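Local coordinates for protein Rio2 kinase (PDB 4GYI) that probably phosphorylates protein serine and threonine residues with ATP and magnesium, and has an ATPase-dependent role on the maturing pre-40S ribosomal subunit, at residues A195-M198 against R199-S202; D230-E233 against F234-L237. All coordinates share one frame; numbering follows the deposited sequence.

Contact 1. Residues A195-M198 against R199-S202; sequences ALPM and RQVS. With ADP (adenosine-5'-diphosphate), chain B.
Gln200 folds back beside Pro197 because its CG sits between the backbone N and the carbonyl carbon (chi1 52°), after which the chain runs straight out. The bend places Gln200 CG 3.2 Å from Pro197 O, and the amide oxygen comes alongside CD and CG of the proline ring, with Gln200 OE1 3.7 Å from Pro197 CD. The other amide atom, Gln200 NE2, lies 4.0 Å from Leu196 CD1, the two side chains crossing at about a right angle. Met198 follows the other course: its CG is anti to the backbone N (chi1 -176°), which carries the sulfur end away from residues 199-202, while CG keeps a light apolar touch on Val201 CG1, at 4.3 Å.

Beneath these side chains the backbone illustrates how a strand can pass directly into a 3-10 turn. Two successive bonds, each spanning three residues as in a 3-10 helix, close it: Gln200 N donates to Pro197 O at 3.1 Å, with an N-H...O angle of 159°, and Val201 N to Met198 O at 3.0 Å.

Pro197 also belongs to the nucleotide pocket, its CG lying 3.4 Å from ADP O2'. An alanine here would take away CG and CD and would probably leave the ribose hydroxyl and the Gln200 amide without the ring that both touch.

Leu196 and Met198 pair through their backbones with strand 236-242, and 196-197 is an outermost strand of the three-stranded antiparallel sheet they share in this chain. Met198 projects from it onto Leu210 and Leu214 of helix 207-223 and Phe284 of helix 270-289, while Val201 packs on Phe289 and gives its carbonyl oxygen to Arg288.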
loop_
_atom_site.group_PDB
_atom_site.type_symbol
_atom_site.label_atom_id
_atom_site.label_comp_id
_atom_site.label_asym_id
_atom_site.label_seq_id
_atom_site.Cartn_x
_atom_site.Cartn_y
_atom_site.Cartn_z
ATOM N N ALA A 195 6.989 -0.052 -16.569
ATOM C CA ALA A 195 5.720 -0.184 -17.256
ATOM C C ALA A 195 4.831 0.937 -16.754
ATOM O O ALA A 195 5.014 1.434 -15.645
ATOM C CB ALA A 195 5.090 -1.539 -16.960
ATOM N N LEU A 196 3.883 1.339 -17.584
ATOM C CA LEU A 196 2.953 2.407 -17.265
ATOM C C LEU A 196 1.536 1.830 -17.191
ATOM O O LEU A 196 1.250 0.809 -17.819
ATOM C CB LEU A 196 3.032 3.459 -18.361
ATOM C CG LEU A 196 4.463 3.878 -18.703
ATOM C CD1 LEU A 196 4.462 4.909 -19.833
ATOM C CD2 LEU A 196 5.164 4.425 -17.480
ATOM N N PRO A 197 0.648 2.479 -16.426
ATOM C CA PRO A 197 -0.731 1.993 -16.287
ATOM C C PRO A 197 -1.378 1.775 -17.659
ATOM O O PRO A 197 -1.167 2.574 -18.564
ATOM C CB PRO A 197 -1.442 3.150 -15.573
ATOM C CG PRO A 197 -0.374 3.887 -14.854
ATOM C CD PRO A 197 0.894 3.710 -15.649
ATOM N N MET A 198 -2.139 0.699 -17.801
ATOM C CA MET A 198 -2.865 0.409 -19.041
ATOM C C MET A 198 -3.789 1.565 -19.476
ATOM O O MET A 198 -4.009 1.785 -20.661
ATOM C CB MET A 198 -3.666 -0.894 -18.881
ATOM C CG MET A 198 -4.382 -1.346 -20.139
ATOM S SD MET A 198 -5.077 -3.005 -19.909
ATOM C CE MET A 198 -6.127 -2.759 -18.462
ATOM N N ARG A 199 -4.314 2.306 -18.504
ATOM C CA ARG A 199 -5.178 3.449 -18.776
ATOM C C ARG A 199 -4.594 4.365 -19.852
ATOM O O ARG A 199 -5.325 4.902 -20.680
ATOM C CB ARG A 199 -5.395 4.252 -17.484
ATOM C CG ARG A 199 -6.313 5.459 -17.630
ATOM C CD ARG A 199 -5.652 6.744 -17.133
ATOM N NE ARG A 199 -4.723 7.323 -18.107
ATOM C CZ ARG A 199 -5.079 8.174 -19.067
ATOM N NH1 ARG A 199 -6.346 8.548 -19.191
ATOM N NH2 ARG A 199 -4.171 8.649 -19.911
ATOM N N GLN A 200 -3.272 4.521 -19.856
ATOM C CA GLN A 200 -2.646 5.477 -20.766
ATOM C C GLN A 200 -1.946 4.842 -21.958
ATOM O O GLN A 200 -1.260 5.538 -22.718
ATOM C CB GLN A 200 -1.691 6.408 -20.008
ATOM C CG GLN A 200 -0.689 5.700 -19.147
ATOM C CD GLN A 200 0.194 6.664 -18.359
ATOM O OE1 GLN A 200 -0.069 6.961 -17.190
ATOM N NE2 GLN A 200 1.256 7.144 -18.998
ATOM N N VAL A 201 -2.121 3.532 -22.127
ATOM C CA VAL A 201 -1.501 2.831 -23.253
ATOM C C VAL A 201 -1.956 3.495 -24.549
ATOM O O VAL A 201 -3.154 3.709 -24.760
ATOM C CB VAL A 201 -1.795 1.302 -23.240
ATOM C CG1 VAL A 201 -3.248 1.013 -23.605
ATOM C CG2 VAL A 201 -0.831 0.563 -24.164
ATOM N N SER A 202 -0.993 3.879 -25.383
ATOM C CA SER A 202 -1.304 4.746 -26.518
ATOM C C SER A 202 -1.818 3.999 -27.740
ATOM O O SER A 202 -2.611 4.547 -28.500
ATOM C CB SER A 202 -0.125 5.649 -26.891
ATOM O OG SER A 202 1.032 4.894 -27.219
HETATM P PB ADP B . -2.992 3.206 -4.992
HETATM O O1B ADP B . -2.962 4.582 -4.370
HETATM O O2B ADP B . -3.904 2.977 -6.172
HETATM O O3B ADP B . -3.193 2.176 -3.792
HETATM P PA ADP B . -1.000 1.753 -6.496
HETATM O O1A ADP B . -2.180 1.379 -7.351
HETATM O O2A ADP B . -0.217 0.630 -5.828
HETATM O O3A ADP B . -1.457 2.839 -5.395
HETATM O "O5'" ADP B . -0.049 2.683 -7.384
HETATM C "C5'" ADP B . -0.578 3.882 -7.966
HETATM C "C4'" ADP B . 0.185 4.211 -9.247
HETATM O "O4'" ADP B . 1.596 4.299 -8.982
HETATM C "C3'" ADP B . 0.064 3.155 -10.346
HETATM O "O3'" ADP B . -1.090 3.321 -11.178
HETATM C "C2'" ADP B . 1.348 3.324 -11.128
HETATM O "O2'" ADP B . 1.272 4.488 -11.960
HETATM C "C1'" ADP B . 2.337 3.708 -10.057
HETATM N N9 ADP B . 3.053 2.560 -9.467
HETATM C C8 ADP B . 2.765 1.979 -8.287
HETATM N N7 ADP B . 3.642 0.981 -8.000
HETATM C C5 ADP B . 4.517 0.946 -9.027
HETATM C C6 ADP B . 5.706 0.149 -9.373
HETATM N N6 ADP B . 6.136 -0.823 -8.543
HETATM N N1 ADP B . 6.338 0.430 -10.531
HETATM C C2 ADP B . 5.928 1.411 -11.366
HETATM N N3 ADP B . 4.860 2.178 -11.113
HETATM C C4 ADP B . 4.129 1.987 -9.985
#

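Contact 2. Residues D230-E233 against F234-L237. With MG (magnesium ion), chain C; ADP (adenosine-5'-diphosphate), chain B.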
loop_
_atom_site.group_PDB
_atom_site.type_symbol
_atom_site.label_atom_id
_atom_site.label_comp_id
_atom_site.label_asym_id
_atom_site.label_seq_id
_atom_site.Cartn_x
_atom_site.Cartn_y
_atom_site.Cartn_z
ATOM N N ASP A 230 -9.645 -5.081 -7.157
ATOM C CA ASP A 230 -9.578 -3.739 -7.739
ATOM C C ASP A 230 -8.826 -3.826 -9.076
ATOM O O ASP A 230 -7.911 -3.051 -9.355
ATOM C CB ASP A 230 -8.906 -2.781 -6.748
ATOM C CG ASP A 230 -9.056 -1.330 -7.146
ATOM O OD1 ASP A 230 -9.958 -1.043 -7.967
ATOM O OD2 ASP A 230 -8.265 -0.490 -6.649
ATOM N N PHE A 231 -9.225 -4.810 -9.883
ATOM C CA PHE A 231 -8.513 -5.192 -11.089
ATOM C C PHE A 231 -9.049 -4.327 -12.219
ATOM O O PHE A 231 -10.118 -4.588 -12.762
ATOM C CB PHE A 231 -8.746 -6.690 -11.367
ATOM C CG PHE A 231 -7.753 -7.318 -12.328
ATOM C CD1 PHE A 231 -6.598 -7.924 -11.858
ATOM C CD2 PHE A 231 -8.000 -7.345 -13.693
ATOM C CE1 PHE A 231 -5.689 -8.525 -12.736
ATOM C CE2 PHE A 231 -7.101 -7.938 -14.573
ATOM C CZ PHE A 231 -5.937 -8.530 -14.092
ATOM N N ASN A 232 -8.311 -3.274 -12.543
ATOM C CA ASN A 232 -8.746 -2.306 -13.531
ATOM C C ASN A 232 -7.534 -1.639 -14.166
ATOM O O ASN A 232 -6.403 -2.029 -13.899
ATOM C CB ASN A 232 -9.696 -1.280 -12.907
ATOM C CG ASN A 232 -9.072 -0.541 -11.747
ATOM O OD1 ASN A 232 -7.941 -0.073 -11.834
ATOM N ND2 ASN A 232 -9.803 -0.447 -10.644
ATOM N N GLU A 233 -7.776 -0.634 -14.994
ATOM C CA GLU A 233 -6.748 -0.115 -15.884
ATOM C C GLU A 233 -5.733 0.773 -15.150
ATOM O O GLU A 233 -4.763 1.233 -15.752
ATOM C CB GLU A 233 -7.380 0.636 -17.065
ATOM C CG GLU A 233 -8.159 1.911 -16.667
ATOM C CD GLU A 233 -9.641 1.650 -16.401
ATOM O OE1 GLU A 233 -10.029 0.471 -16.215
ATOM O OE2 GLU A 233 -10.422 2.628 -16.390
ATOM N N PHE A 234 -5.966 0.999 -13.857
ATOM C CA PHE A 234 -5.033 1.728 -12.996
ATOM C C PHE A 234 -4.096 0.801 -12.245
ATOM O O PHE A 234 -3.032 1.227 -11.815
ATOM C CB PHE A 234 -5.782 2.592 -11.978
ATOM C CG PHE A 234 -6.706 3.591 -12.603
ATOM C CD1 PHE A 234 -6.217 4.795 -13.078
ATOM C CD2 PHE A 234 -8.066 3.313 -12.735
ATOM C CE1 PHE A 234 -7.069 5.727 -13.668
ATOM C CE2 PHE A 234 -8.923 4.228 -13.326
ATOM C CZ PHE A 234 -8.422 5.443 -13.797
ATOM N N ASN A 235 -4.493 -0.460 -12.080
ATOM C CA ASN A 235 -3.681 -1.417 -11.333
ATOM C C ASN A 235 -3.038 -2.456 -12.218
ATOM O O ASN A 235 -2.487 -3.450 -11.743
ATOM C CB ASN A 235 -4.520 -2.074 -10.232
ATOM C CG ASN A 235 -4.961 -1.066 -9.211
ATOM O OD1 ASN A 235 -4.271 -0.069 -9.025
ATOM N ND2 ASN A 235 -6.119 -1.273 -8.589
ATOM N N ILE A 236 -3.154 -2.225 -13.516
ATOM C CA ILE A 236 -2.488 -3.048 -14.509
ATOM C C ILE A 236 -1.493 -2.168 -15.247
ATOM O O ILE A 236 -1.855 -1.151 -15.849
ATOM C CB ILE A 236 -3.490 -3.656 -15.517
ATOM C CG1 ILE A 236 -4.432 -4.615 -14.787
ATOM C CG2 ILE A 236 -2.746 -4.391 -16.635
ATOM C CD1 ILE A 236 -5.784 -4.782 -15.455
ATOM N N LEU A 237 -0.233 -2.559 -15.168
ATOM C CA LEU A 237 0.834 -1.858 -15.842
ATOM C C LEU A 237 1.165 -2.680 -17.071
ATOM O O LEU A 237 1.080 -3.898 -17.040
ATOM C CB LEU A 237 2.066 -1.737 -14.922
ATOM C CG LEU A 237 1.889 -1.062 -13.544
ATOM C CD1 LEU A 237 3.230 -0.694 -12.914
ATOM C CD2 LEU A 237 1.021 0.173 -13.630
HETATM MG MG MG C . -4.203 1.306 -7.413
HETATM P PB ADP B . -2.992 3.206 -4.992
HETATM O O1B ADP B . -2.962 4.582 -4.370
HETATM O O2B ADP B . -3.904 2.977 -6.172
HETATM O O3B ADP B . -3.193 2.176 -3.792
HETATM P PA ADP B . -1.000 1.753 -6.496
HETATM O O1A ADP B . -2.180 1.379 -7.351
HETATM O O2A ADP B . -0.217 0.630 -5.828
HETATM O O3A ADP B . -1.457 2.839 -5.395
HETATM O "O5'" ADP B . -0.049 2.683 -7.384
HETATM C "C5'" ADP B . -0.578 3.882 -7.966
HETATM C "C4'" ADP B . 0.185 4.211 -9.247
HETATM O "O4'" ADP B . 1.596 4.299 -8.982
HETATM C "C3'" ADP B . 0.064 3.155 -10.346
HETATM O "O3'" ADP B . -1.090 3.321 -11.178
HETATM C "C2'" ADP B . 1.348 3.324 -11.128
HETATM O "O2'" ADP B . 1.272 4.488 -11.960
HETATM C "C1'" ADP B . 2.337 3.708 -10.057
HETATM N N9 ADP B . 3.053 2.560 -9.467
HETATM C C8 ADP B . 2.765 1.979 -8.287
HETATM N N7 ADP B . 3.642 0.981 -8.000
HETATM C C5 ADP B . 4.517 0.946 -9.027
HETATM C C6 ADP B . 5.706 0.149 -9.373
HETATM N N6 ADP B . 6.136 -0.823 -8.543
HETATM N N1 ADP B . 6.338 0.430 -10.531
HETATM C C2 ADP B . 5.928 1.411 -11.366
HETATM N N3 ADP B . 4.860 2.178 -11.113
HETATM C C4 ADP B . 4.129 1.987 -9.985
HETATM O O HOH W 1 -6.255 1.804 -7.441
HETATM O O HOH W 2 -4.030 2.670 -8.980
#
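The amide of Asn235 is shared between magnesium and Asp230. Its OD1 binds the metal at 2.1 Å, and its ND2 donates to Asp230 O at 2.6 Å, a bond lying in the carbonyl plane, and more weakly to Asp230 OD2 at 3.0 Å. Carboxylate and amide planes stand 81° apart. The metal bond and the strong bond to Asp230 O, helped by the weak one, hold the amide's rotation. Asp230 OD2 also accepts from a magnesium-bound water and forms a salt bridge with Arg343. ADP O2B and O1A and two waters are further magnesium ligands, and Asp258, present as an aspartyl phosphate, belongs to the same metal site.

Two further hydrogen bonds, one within the backbone and one to a side chain, shape the loop that presents this amide. Asn235 N donates to Asn232 O at 3.1 Å, closing a type I turn, and Phe234 N to Asn232 OD1 at 3.0 Å, an Asx turn laid over the first. This is the catalytic loop of the protein kinase fold, whose metal-binding asparagine, Asn235, comes five positions after its aspartate, Asp230. The loop meets the nucleotide too: ADP O3' donates to Phe234 O at 2.9 Å.

Apolar and ring contacts make up the remainder. Ile236 lays CG1 over one face of the Phe231 ring, near its rim, and brings CD1 to 3.5 Å from Phe231 CE2. Glu233 CG stands over a face of the Phe234 ring, whose edge meets Asn232 OD1 in plane. With its CG anti to the carbonyl carbon (chi1 -58°), Phe234 lies alongside the Glu233 side chain, both pointing the same way, and the carboxylate is tied by a salt bridge to Arg287.

Overall arrangement
Contacts 1 and 2, with centres about 10 Å apart, show how two short turns meet one nucleotide. Neighbouring strands of a single sheet join them. Met198 N lies 2.7 Å from Ile236 O, a probable hydrogen bond. A second probable hydrogen bond runs from Arg199 N to Glu233 O, at 3.0 Å. Leu237 links both contacts to the ligand: its CD2 is 3.6 Å from Pro197 N, its CB packs 3.7 Å from Ala195 CB, and its CD1 approaches the adenine, 3.8 Å from ADP C2. Magnesium is bound within contact 2, by Asn235, whereas the side chain of Pro197 in contact 1 is about 9 Å from it.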